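Local atomic coordinates of putative cyclohexadienyl dehydrogenase and ADH prephenate dehydrogenase (Rhizobium meliloti, PDB entry 4WJI), a protein that probably oxidises prephenate to 4-hydroxyphenylpyruvate with loss of carbon dioxide in tyrosine biosynthesis, and binds NADP and tyrosine. Residues 98-101 with 102-105; 152-155 with 156-159; 53-57 with 58-62; 161-164 with 165-169; 260-263 with 264-268. One frame throughout, in Å; residues are numbered along the deposited sequence.

Contact 1. Residues 98-101 with 102-105; sequences GSTK and GSVI. With NAP (NADP nicotinamide-adenine-dinucleotide phosphate), chain B; TYR (tyrosine), chain C.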
# COMPACT_ATOMS: atom_id res chain seq x y z
N GLY A 98 -12.81 -10.00 16.19
CA GLY A 98 -11.41 -9.67 16.48
C GLY A 98 -10.38 -10.15 15.46
O GLY A 98 -10.52 -11.22 14.83
N SER A 99 -9.33 -9.34 15.30
CA SER A 99 -8.26 -9.60 14.38
C SER A 99 -7.30 -10.73 14.79
O SER A 99 -6.46 -11.16 13.99
CB SER A 99 -7.49 -8.29 14.15
OG SER A 99 -8.32 -7.30 13.55
N THR A 100 -7.38 -11.12 16.05
CA THR A 100 -6.75 -12.31 16.63
C THR A 100 -7.87 -13.24 17.13
O THR A 100 -8.97 -12.78 17.43
CB THR A 100 -5.77 -11.97 17.79
OG1 THR A 100 -6.50 -11.54 18.92
CG2 THR A 100 -4.84 -10.87 17.40
N LYS A 101 -7.58 -14.54 17.20
CA LYS A 101 -8.62 -15.49 17.66
C LYS A 101 -8.21 -16.32 18.88
O LYS A 101 -9.02 -16.60 19.74
CB LYS A 101 -9.06 -16.38 16.49
CG LYS A 101 -9.80 -15.65 15.35
CD LYS A 101 -11.32 -15.62 15.45
CE LYS A 101 -11.87 -14.82 16.57
NZ LYS A 101 -11.72 -13.36 16.51
N GLY A 102 -6.96 -16.81 18.93
CA GLY A 102 -6.55 -17.65 20.06
C GLY A 102 -6.72 -16.94 21.37
O GLY A 102 -7.24 -17.50 22.36
N SER A 103 -6.29 -15.69 21.40
CA SER A 103 -6.40 -14.87 22.59
C SER A 103 -7.83 -14.60 22.99
O SER A 103 -8.18 -14.66 24.17
CB SER A 103 -5.66 -13.54 22.48
OG SER A 103 -6.29 -12.66 21.54
N VAL A 104 -8.65 -14.29 21.99
CA VAL A 104 -10.03 -13.97 22.25
C VAL A 104 -10.74 -15.18 22.84
O VAL A 104 -11.51 -15.05 23.83
CB VAL A 104 -10.71 -13.48 20.96
CG1 VAL A 104 -12.19 -13.28 21.19
CG2 VAL A 104 -10.07 -12.16 20.48
N ILE A 105 -10.53 -16.35 22.26
CA ILE A 105 -11.14 -17.56 22.80
C ILE A 105 -10.69 -17.80 24.27
O ILE A 105 -11.52 -18.06 25.14
CB ILE A 105 -10.88 -18.77 21.91
CG1 ILE A 105 -11.58 -18.58 20.56
CG2 ILE A 105 -11.32 -20.06 22.55
CD1 ILE A 105 -11.08 -19.51 19.49
PA NAP B . -13.19 1.13 16.31
O1A NAP B . -13.80 1.73 15.10
O2A NAP B . -12.11 1.82 17.07
O5B NAP B . -14.38 0.85 17.36
C5B NAP B . -14.07 0.46 18.70
C4B NAP B . -15.33 0.11 19.50
O4B NAP B . -14.92 -0.54 20.69
C3B NAP B . -16.09 1.34 19.96
O3B NAP B . -17.46 1.03 20.18
C2B NAP B . -15.48 1.63 21.30
O2B NAP B . -16.38 2.28 22.16
C1B NAP B . -15.24 0.24 21.83
N9A NAP B . -14.19 0.08 22.87
C8A NAP B . -12.93 0.49 22.83
N7A NAP B . -12.22 0.14 23.87
C5A NAP B . -13.09 -0.55 24.65
C6A NAP B . -12.95 -1.18 25.91
N6A NAP B . -11.77 -1.16 26.57
N1A NAP B . -14.00 -1.80 26.39
C2A NAP B . -15.14 -1.81 25.71
N3A NAP B . -15.37 -1.24 24.54
C4A NAP B . -14.32 -0.61 24.04
O3 NAP B . -12.71 -0.37 16.02
PN NAP B . -13.04 -1.43 14.87
O1N NAP B . -12.18 -1.08 13.77
O2N NAP B . -14.48 -1.55 14.66
O5D NAP B . -12.44 -2.79 15.51
C5D NAP B . -13.18 -3.61 16.37
C4D NAP B . -12.63 -5.03 16.28
O4D NAP B . -12.66 -5.43 14.93
C3D NAP B . -11.20 -5.16 16.71
O3D NAP B . -11.03 -6.35 17.46
C2D NAP B . -10.42 -5.21 15.43
O2D NAP B . -9.23 -5.95 15.62
C1D NAP B . -11.41 -5.97 14.56
N1N NAP B . -11.33 -5.71 13.11
C2N NAP B . -10.99 -4.50 12.65
C3N NAP B . -10.91 -4.25 11.31
C7N NAP B . -10.50 -2.92 10.72
O7N NAP B . -10.13 -2.87 9.58
N7N NAP B . -10.58 -1.86 11.50
C4N NAP B . -11.19 -5.27 10.44
C5N NAP B . -11.56 -6.49 10.94
C6N NAP B . -11.60 -6.72 12.29
P2B NAP B . -16.24 3.84 22.52
O1X NAP B . -16.00 4.55 21.23
O2X NAP B . -17.56 4.17 23.15
O3X NAP B . -15.06 4.03 23.46
N TYR C . -7.91 -2.12 8.01
CA TYR C . -7.20 -2.84 6.92
C TYR C . -7.14 -1.97 5.70
O TYR C . -7.62 -0.84 5.77
CB TYR C . -7.88 -4.18 6.60
CG TYR C . -7.98 -5.15 7.77
CD1 TYR C . -7.20 -5.01 8.93
CD2 TYR C . -8.86 -6.19 7.71
CE1 TYR C . -7.32 -5.91 9.98
CE2 TYR C . -8.98 -7.11 8.73
CZ TYR C . -8.23 -6.97 9.87
OH TYR C . -8.38 -7.84 10.92
OXT TYR C . -6.61 -2.43 4.66

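Contact 2. Residues 152-155 with 156-159; sequences GTDE and EAVA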
# COMPACT_ATOMS: atom_id res chain seq x y z
N GLY A 152 -16.54 -29.26 19.34
CA GLY A 152 -17.77 -29.52 20.06
C GLY A 152 -18.78 -28.38 20.03
O GLY A 152 -19.82 -28.49 20.61
N THR A 153 -18.47 -27.30 19.31
CA THR A 153 -19.45 -26.22 19.15
C THR A 153 -20.67 -26.74 18.36
O THR A 153 -20.53 -27.49 17.41
CB THR A 153 -18.82 -25.01 18.44
OG1 THR A 153 -17.63 -24.60 19.12
CG2 THR A 153 -19.81 -23.85 18.42
N ASP A 154 -21.86 -26.32 18.80
CA ASP A 154 -23.15 -26.61 18.17
C ASP A 154 -23.12 -26.30 16.68
O ASP A 154 -22.88 -25.17 16.28
CB ASP A 154 -24.25 -25.78 18.89
CG ASP A 154 -25.66 -26.08 18.39
OD1 ASP A 154 -25.93 -25.87 17.21
OD2 ASP A 154 -26.54 -26.52 19.18
N GLU A 155 -23.39 -27.29 15.83
CA GLU A 155 -23.21 -27.11 14.39
C GLU A 155 -24.31 -26.26 13.81
O GLU A 155 -24.10 -25.59 12.77
CB GLU A 155 -23.03 -28.46 13.63
CG GLU A 155 -21.68 -29.16 13.90
CD GLU A 155 -20.42 -28.45 13.37
OE1 GLU A 155 -20.48 -27.75 12.33
OE2 GLU A 155 -19.34 -28.62 14.00
N GLU A 156 -25.46 -26.21 14.47
CA GLU A 156 -26.53 -25.34 14.00
C GLU A 156 -26.17 -23.87 14.26
O GLU A 156 -26.43 -23.03 13.40
CB GLU A 156 -27.88 -25.70 14.60
CG GLU A 156 -29.06 -25.13 13.81
CD GLU A 156 -29.78 -24.00 14.50
OE1 GLU A 156 -29.46 -23.72 15.68
OE2 GLU A 156 -30.67 -23.39 13.86
N ALA A 157 -25.57 -23.58 15.40
CA ALA A 157 -25.08 -22.23 15.69
C ALA A 157 -24.05 -21.78 14.63
O ALA A 157 -24.11 -20.66 14.10
CB ALA A 157 -24.52 -22.15 17.12
N VAL A 158 -23.12 -22.67 14.29
CA VAL A 158 -22.10 -22.35 13.29
C VAL A 158 -22.80 -22.07 11.94
O VAL A 158 -22.49 -21.12 11.28
CB VAL A 158 -21.02 -23.46 13.17
CG1 VAL A 158 -20.02 -23.07 12.15
CG2 VAL A 158 -20.32 -23.69 14.50
N ALA A 159 -23.73 -22.92 11.54
CA ALA A 159 -24.47 -22.72 10.30
C ALA A 159 -25.23 -21.41 10.27
O ALA A 159 -25.29 -20.76 9.23
CB ALA A 159 -25.44 -23.88 10.08

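Contact 3. Residues 53-57 with 58-62; sequences RYTLS and AAEAV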
# COMPACT_ATOMS: atom_id res chain seq x y z
N ARG A 53 -32.74 0.02 19.89
CA ARG A 53 -32.63 0.23 21.33
C ARG A 53 -31.17 0.52 21.63
O ARG A 53 -30.30 -0.02 21.01
CB ARG A 53 -33.08 -1.00 22.12
CG ARG A 53 -34.53 -1.46 21.96
CD ARG A 53 -34.84 -2.77 22.71
N TYR A 54 -30.92 1.41 22.58
CA TYR A 54 -29.57 1.79 22.94
C TYR A 54 -29.34 1.72 24.43
O TYR A 54 -30.23 2.06 25.19
CB TYR A 54 -29.31 3.23 22.50
CG TYR A 54 -29.49 3.49 21.04
CD1 TYR A 54 -30.74 3.75 20.51
CD2 TYR A 54 -28.43 3.48 20.19
CE1 TYR A 54 -30.89 3.96 19.17
CE2 TYR A 54 -28.59 3.70 18.85
CZ TYR A 54 -29.83 3.94 18.35
OH TYR A 54 -29.99 4.19 17.02
N THR A 55 -28.15 1.33 24.85
CA THR A 55 -27.81 1.32 26.27
C THR A 55 -26.36 1.40 26.50
O THR A 55 -25.57 0.97 25.65
CB THR A 55 -28.37 0.05 26.97
OG1 THR A 55 -28.01 0.04 28.36
CG2 THR A 55 -27.89 -1.22 26.32
N LEU A 56 -25.98 1.99 27.63
CA LEU A 56 -24.60 1.99 28.07
C LEU A 56 -24.15 0.70 28.75
O LEU A 56 -22.94 0.49 28.97
CB LEU A 56 -24.36 3.17 29.01
CG LEU A 56 -24.55 4.59 28.45
CD1 LEU A 56 -24.68 5.63 29.57
CD2 LEU A 56 -23.38 4.95 27.53
N SER A 57 -25.10 -0.17 29.08
CA SER A 57 -24.81 -1.39 29.76
C SER A 57 -24.81 -2.57 28.82
O SER A 57 -25.88 -2.96 28.32
CB SER A 57 -25.85 -1.61 30.83
OG SER A 57 -25.73 -2.87 31.39
N ALA A 58 -23.64 -3.18 28.61
CA ALA A 58 -23.59 -4.42 27.82
C ALA A 58 -24.42 -5.55 28.47
O ALA A 58 -25.06 -6.33 27.77
CB ALA A 58 -22.15 -4.85 27.63
N ALA A 59 -24.45 -5.61 29.80
CA ALA A 59 -25.26 -6.61 30.48
C ALA A 59 -26.73 -6.44 30.09
O ALA A 59 -27.40 -7.43 29.75
CB ALA A 59 -25.07 -6.50 31.97
N GLU A 60 -27.25 -5.21 30.15
CA GLU A 60 -28.63 -4.97 29.72
C GLU A 60 -28.83 -5.27 28.23
O GLU A 60 -29.87 -5.82 27.83
CB GLU A 60 -29.03 -3.51 29.89
CG GLU A 60 -29.30 -2.99 31.26
CD GLU A 60 -29.92 -1.58 31.20
OE1 GLU A 60 -30.02 -0.93 30.09
OE2 GLU A 60 -30.32 -1.12 32.29
N ALA A 61 -27.84 -4.93 27.42
CA ALA A 61 -27.98 -5.06 25.96
C ALA A 61 -28.24 -6.48 25.50
O ALA A 61 -28.92 -6.70 24.46
CB ALA A 61 -26.74 -4.52 25.26
N VAL A 62 -27.63 -7.43 26.19
CA VAL A 62 -27.73 -8.81 25.78
C VAL A 62 -28.98 -9.52 26.28
O VAL A 62 -29.23 -10.65 25.89
CB VAL A 62 -26.48 -9.65 26.12
CG1 VAL A 62 -25.26 -8.98 25.55
CG2 VAL A 62 -26.31 -9.85 27.62
O HOH W 1 -21.12 -2.19 29.91
O HOH W 2 -22.98 -3.86 31.90

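Contact 4. Residues 161-164 with 165-169; sequences LRLF and WETLG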
# COMPACT_ATOMS: atom_id res chain seq x y z
N LEU A 161 -24.41 -18.63 11.82
CA LEU A 161 -23.39 -17.57 11.67
C LEU A 161 -22.83 -17.57 10.24
O LEU A 161 -22.63 -16.49 9.64
CB LEU A 161 -22.32 -17.68 12.72
CG LEU A 161 -21.47 -16.44 12.87
CD1 LEU A 161 -22.23 -15.18 13.24
CD2 LEU A 161 -20.37 -16.69 13.89
N ARG A 162 -22.61 -18.74 9.67
CA ARG A 162 -22.19 -18.82 8.25
C ARG A 162 -23.24 -18.15 7.35
O ARG A 162 -22.89 -17.33 6.48
CB ARG A 162 -21.95 -20.27 7.81
CG ARG A 162 -21.69 -20.43 6.34
CD ARG A 162 -21.45 -21.89 5.97
NE ARG A 162 -20.21 -22.40 6.52
CZ ARG A 162 -19.03 -22.41 5.88
NH1 ARG A 162 -18.93 -21.95 4.64
NH2 ARG A 162 -17.95 -22.89 6.48
N LEU A 163 -24.52 -18.44 7.59
CA LEU A 163 -25.56 -17.86 6.76
C LEU A 163 -25.57 -16.33 6.93
O LEU A 163 -25.74 -15.59 5.97
CB LEU A 163 -26.93 -18.46 7.07
CG LEU A 163 -28.12 -17.76 6.45
CD1 LEU A 163 -28.07 -17.78 4.93
CD2 LEU A 163 -29.42 -18.38 6.90
N PHE A 164 -25.38 -15.87 8.16
CA PHE A 164 -25.39 -14.43 8.44
C PHE A 164 -24.30 -13.69 7.63
O PHE A 164 -24.57 -12.73 6.88
CB PHE A 164 -25.19 -14.23 9.93
CG PHE A 164 -25.15 -12.76 10.36
CD1 PHE A 164 -26.31 -12.01 10.44
CD2 PHE A 164 -23.95 -12.15 10.61
CE1 PHE A 164 -26.30 -10.68 10.87
CE2 PHE A 164 -23.92 -10.80 11.00
CZ PHE A 164 -25.09 -10.08 11.13
N TRP A 165 -23.09 -14.23 7.68
CA TRP A 165 -21.97 -13.62 6.93
C TRP A 165 -22.13 -13.72 5.44
O TRP A 165 -21.79 -12.78 4.70
CB TRP A 165 -20.63 -14.13 7.40
CG TRP A 165 -20.20 -13.52 8.69
CD1 TRP A 165 -20.13 -14.10 9.91
CD2 TRP A 165 -19.83 -12.13 8.90
NE1 TRP A 165 -19.75 -13.15 10.87
CE2 TRP A 165 -19.52 -11.96 10.24
CE3 TRP A 165 -19.66 -11.03 8.03
CZ2 TRP A 165 -19.14 -10.69 10.77
CZ3 TRP A 165 -19.25 -9.84 8.55
CH2 TRP A 165 -18.99 -9.67 9.89
N GLU A 166 -22.67 -14.84 4.97
CA GLU A 166 -22.97 -14.96 3.55
C GLU A 166 -23.99 -13.93 3.11
O GLU A 166 -23.88 -13.37 2.01
CB GLU A 166 -23.40 -16.41 3.20
CG GLU A 166 -22.25 -17.39 3.24
CD GLU A 166 -22.66 -18.85 3.03
OE1 GLU A 166 -23.89 -19.15 3.05
OE2 GLU A 166 -21.75 -19.71 2.88
N THR A 167 -24.95 -13.63 3.95
CA THR A 167 -26.00 -12.65 3.64
C THR A 167 -25.43 -11.24 3.58
O THR A 167 -25.89 -10.41 2.80
CB THR A 167 -27.17 -12.77 4.60
OG1 THR A 167 -27.61 -14.14 4.61
CG2 THR A 167 -28.29 -11.84 4.17
N LEU A 168 -24.39 -11.00 4.39
CA LEU A 168 -23.65 -9.72 4.32
C LEU A 168 -22.72 -9.64 3.10
O LEU A 168 -22.12 -8.58 2.86
CB LEU A 168 -22.90 -9.51 5.64
CG LEU A 168 -23.57 -8.72 6.74
CD1 LEU A 168 -24.99 -9.12 7.01
CD2 LEU A 168 -22.78 -8.69 8.04
N GLY A 169 -22.65 -10.73 2.31
CA GLY A 169 -21.91 -10.76 1.05
C GLY A 169 -20.56 -11.43 1.07
O GLY A 169 -19.83 -11.36 0.08

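Contact 5. Residues 260-263 with 264-268; sequences LQRA and IRWGD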
# COMPACT_ATOMS: atom_id res chain seq x y z
N LEU A 260 18.58 -9.66 1.08
CA LEU A 260 18.36 -8.63 0.07
C LEU A 260 19.35 -7.46 0.23
O LEU A 260 19.91 -6.98 -0.75
CB LEU A 260 16.91 -8.14 0.15
CG LEU A 260 16.33 -7.27 -0.94
CD1 LEU A 260 16.63 -7.82 -2.31
CD2 LEU A 260 14.82 -7.19 -0.72
N GLN A 261 19.61 -7.03 1.47
CA GLN A 261 20.56 -6.00 1.75
C GLN A 261 21.96 -6.42 1.23
O GLN A 261 22.69 -5.57 0.66
CB GLN A 261 20.60 -5.72 3.25
CG GLN A 261 21.39 -4.53 3.69
CD GLN A 261 22.83 -4.88 3.99
OE1 GLN A 261 23.27 -6.03 3.80
NE2 GLN A 261 23.58 -3.88 4.46
N ARG A 262 22.32 -7.68 1.41
CA ARG A 262 23.62 -8.17 0.93
C ARG A 262 23.68 -8.16 -0.60
O ARG A 262 24.70 -7.75 -1.18
CB ARG A 262 23.86 -9.57 1.46
CG ARG A 262 25.26 -10.06 1.21
CD ARG A 262 25.59 -11.37 1.93
NE ARG A 262 24.78 -12.45 1.37
CZ ARG A 262 23.78 -13.07 1.99
NH1 ARG A 262 23.45 -12.77 3.25
NH2 ARG A 262 23.10 -14.03 1.36
N ALA A 263 22.60 -8.58 -1.28
CA ALA A 263 22.53 -8.47 -2.76
C ALA A 263 22.70 -7.02 -3.24
O ALA A 263 23.40 -6.76 -4.24
CB ALA A 263 21.23 -9.05 -3.28
N ILE A 264 22.11 -6.05 -2.53
CA ILE A 264 22.31 -4.66 -2.90
C ILE A 264 23.77 -4.20 -2.63
O ILE A 264 24.42 -3.57 -3.47
CB ILE A 264 21.30 -3.75 -2.17
CG1 ILE A 264 19.86 -4.08 -2.60
CG2 ILE A 264 21.56 -2.29 -2.47
CD1 ILE A 264 18.79 -3.35 -1.80
N ARG A 265 24.30 -4.55 -1.46
CA ARG A 265 25.68 -4.27 -1.13
C ARG A 265 26.68 -4.79 -2.15
O ARG A 265 27.69 -4.11 -2.43
CB ARG A 265 26.07 -4.89 0.26
CG ARG A 265 25.90 -4.00 1.47
CD ARG A 265 26.61 -4.53 2.75
NE ARG A 265 26.01 -5.77 3.27
CZ ARG A 265 26.66 -6.94 3.45
NH1 ARG A 265 27.94 -7.08 3.13
NH2 ARG A 265 26.01 -8.00 3.91
N TRP A 266 26.42 -5.99 -2.70
CA TRP A 266 27.36 -6.65 -3.61
C TRP A 266 27.01 -6.47 -5.06
O TRP A 266 27.65 -7.06 -5.95
CB TRP A 266 27.41 -8.14 -3.26
CG TRP A 266 28.08 -8.44 -1.93
CD1 TRP A 266 28.78 -7.57 -1.16
CD2 TRP A 266 28.20 -9.71 -1.31
NE1 TRP A 266 29.30 -8.22 -0.06
CE2 TRP A 266 28.95 -9.54 -0.13
CE3 TRP A 266 27.71 -10.98 -1.61
CZ2 TRP A 266 29.24 -10.60 0.75
CZ3 TRP A 266 28.00 -12.03 -0.74
CH2 TRP A 266 28.77 -11.83 0.42
N GLY A 267 25.98 -5.65 -5.33
CA GLY A 267 25.59 -5.42 -6.70
C GLY A 267 25.16 -6.66 -7.47
O GLY A 267 25.44 -6.79 -8.67
N ASP A 268 24.44 -7.57 -6.80
CA ASP A 268 24.03 -8.80 -7.44
C ASP A 268 22.71 -8.60 -8.19
O ASP A 268 21.61 -8.95 -7.70
CB ASP A 268 23.94 -9.95 -6.42
CG ASP A 268 23.75 -11.31 -7.11
OD1 ASP A 268 23.50 -11.36 -8.35
OD2 ASP A 268 23.85 -12.32 -6.38
O HOH W 3 23.08 -8.37 5.07

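Contact 1. Residues 98-101 with 102-105
Thr-100 and Ser-103 join hydroxyls across the start of helix 102-108, OG1 to OG at 2.9 Å, and either could be the donor. In both residues the hydroxyl lies between the backbone N and the carbonyl carbon (chi1 71° and 69°), which turns the two oxygens toward each other. The backbone adds a nearly straight bond, 2.9 Å from Ile-105 N to the carbonyl O of the N-cap residue Lys-101. The carboxylate of Asp-181 takes the amides of Lys-101 and Gly-102.

Carbon-to-carbonyl packing fills the turn: Val-104 CG2 lies 3.3 Å from Thr-100 O, and Ile-105 CG1 lies 3.3 Å from Lys-101 O.

Charge is handled by the Lys-101 side chain, which bends at chi2, chi3 and chi4 and folds back along the loop. Its NZ donates to Gly-98 O and Thr-100 O, each at 3.0 Å, and forms a salt bridge with Asp-96.

Ligand contacts centre on Ser-99. Its OG is 2.6 Å from the ribose O2D of NADP and 2.7 Å from OH of the bound tyrosine, while its N makes a weak bond to O2D. One hydroxyl thus bridges cofactor and tyrosine, and the buried ammonium, matched by carboxylate and carbonyl oxygens, ties down the loop that carries it.

Contact 2. Residues 152-155 with 156-159
The Asp-154 side chain swings CG anti to its own N (chi1 -176°), bringing OD1 over the opening turn of helix 155-167, where the amides of Glu-156 and Ala-157 point. Thr-153 keeps OG1 beside its backbone N (chi1 -53°), which leaves the methyl CG2 anti to that N and against Val-158. Asp-154 is the N-cap. The stronger capping bond runs 2.9 Å from Ala-157 N to Asp-154 OD1, which is met on its anti side and 34° out of the carboxylate plane. Glu-156 N adds a weak bond to the same oxygen, 2.8 Å long but strongly bent. One carboxylate oxygen therefore serves two amides, one of them only weakly, and its negative charge would be expected to suit the positive end of the helix dipole. A like charge stands nearby, since Glu-156 OE1 is 4.4 Å from Asp-154 OD1, a proximity that probably costs some of that benefit.

The apolar part follows the hydrophobic staple, which pairs the residue before the N-cap with the one four past it. Thr-153 CG2 meets Val-158 CG2 at 4.0 Å, the side chains crossing at about a right angle. Val-158 CG2 also rests 3.5 Å from Asp-154 O, which accepts the regular helical bond from Val-158 N. The Thr-153 hydroxyl is turned to Pro-150 O.

Strand 117-123 flanks the helix start: Thr-153 packs on Val-119, and Asp-154 and Ala-157 on His-117, as the chain leaves strand 144-147 for the helix that leads to strand 171-174.

Contact 3. Residues 53-57 with 58-62
Glu-60 reaches back past Ser-57 to Thr-55. Its CB lies 3.6 Å from Ser-57 O. CG, placed anti to the carbonyl carbon (chi1 -74°), rests against the Ser-57 side chain, 3.7 Å from its CB. From there the chain runs extended, carrying CD past Ser-57 CB and letting OE1 accept a 2.8 Å hydrogen bond from Thr-55 OG1, which arrives from above the carboxylate plane, 43° out of it.

Thr-55 OG1 also accepts from Ser-57 N at 3.0 Å, closing an ST turn, while its CG2 packs on Ala-61 CB at 3.7 Å. Ser-57 is the N-cap: its OG takes a nearly straight bond from Glu-60 N at 3.1 Å. Waters accept from the remaining first-turn amides, Ala-58 N and Ala-59 N.

A valine at Thr-55 would probably leave Glu-60 OE1 without its donor and Ser-57 N without its acceptor, freeing the carboxylate to turn.

In a capping box the third residue of the helix would accept directly from the N-cap amide; here the threonine hydroxyl stands between them, donating a hydrogen bond to the carboxylate while accepting one from Ser-57 N, so the two ends are linked in relay.

Contact 4. Residues 161-164 with 165-169
Phe-164 turns the edge of its ring onto the face of the Trp-165 indole in a T-shaped pair, with 5.5 Å between the phenyl and five-membered ring centroids and planes at 81°. CD2 makes the approach, offset toward the rim of the indole. On another side Leu-161 lies alongside the indole and points the same way, its CD1 4.0 Å from Trp-165 NE1. The Phe-164 ring in turn carries Leu-168 CD1 over one face, and Leu-168 CD2 touches Phe-164 CE2 at 3.8 Å. Phe-140 adds a second edge-to-face partner to Trp-165, and Ile-19 of helix 14-26 packs on both aromatic residues.

On a more polar side, Leu-163 O is gripped twice by Thr-167. OG1, set beside its own backbone N (chi1 -53°), donates at 2.7 Å, and the amide N donates at 2.9 Å from the opposite face of the carbonyl plane. The hydroxyl is also bonded to Gln-3. Arg-162 and Glu-166 lie one turn apart, with guanidinium and carboxylate planes 77° apart, yet NH1 and OE2 are 4.0 Å from each other, beyond a salt bridge. The arginine instead pairs with Glu-174, while its CG packs against Glu-166 OE2 at 3.5 Å.

The helix closes in a Schellman motif at Gly-169, whose positive phi accompanies a 2.9 Å bond from its N to Glu-166 O. It forms the crossover of the beta-alpha-beta unit from strand 144-147 to strand 171-174 in the nucleotide-binding domain.

Contact 5. Residues 260-263 with 264-268
A Schellman motif ends helix 243-265 of the dimerization domain, where Asp-268 N reaches back to Ala-263 O at 2.9 Å. Upstream of that end, Gln-261 and Arg-265 pair one turn apart. Gln-261 CG is anti to the backbone N (chi1 -171°), and the chain then bends at chi2, presenting OE1 to the arginine. Arg-265 NE donates to OE1 at 2.8 Å, almost straight (168°) and with the oxygen close to the guanidinium plane. The bond from Arg-265 NH2 to the same OE1 is weak, at 3.4 Å. A water donates to OE1 and accepts from NH2, spanning both groups. A leucine in place of Gln-261 would probably leave Arg-265 NE and the water without their shared acceptor, setting the guanidinium free to turn.

The Schellman turn itself pivots on Gly-267, the C-prime residue with positive phi, whose N bonds to Ile-264 O at 3.2 Å. Asp-268 then becomes the N-cap of helix 269-278, its OD1 taking the amide of Lys-271, so one helix stops and the next starts within a few residues.

Trp-266, the first residue to leave helical angles, lays its indole alongside the Arg-262 chain. This is a CH-pi contact: Arg-262 CG stands 3.7 Å from the centroid of the six-membered ring, only 4° off its normal. Arg-262 CD continues over the same ring, 3.6 Å from Trp-266 CH2. The guanidinium beyond is tilted from the ring plane. Leu-247 of the second subunit packs on Gln-261, Ile-264 and Arg-265.

Contacts 1 to 4 lie in the nucleotide-binding domain, whereas contact 5 ends a long helix of the dimerization domain, its centre about 39 Å from that of contact 1. Only contact 1 touches NADP and tyrosine directly. Contacts 2 and 4 mark the start and the end of helix 155-167, their centres about 14 Å apart; the Trp-165 side chain of contact 4 comes to about 8 Å from NADP, on its nicotinamide side. Contact 3 lies toward the 2'-phosphate of the adenosine half, the Leu-56 side chain being about 7 Å from the cofactor, with the Ala-59 side chain about 4 Å from a bound magnesium ion. Contacts 1, 2 and 3 each fix a helix N-terminus; contacts 4 and 5 each close a helix with a Schellman motif.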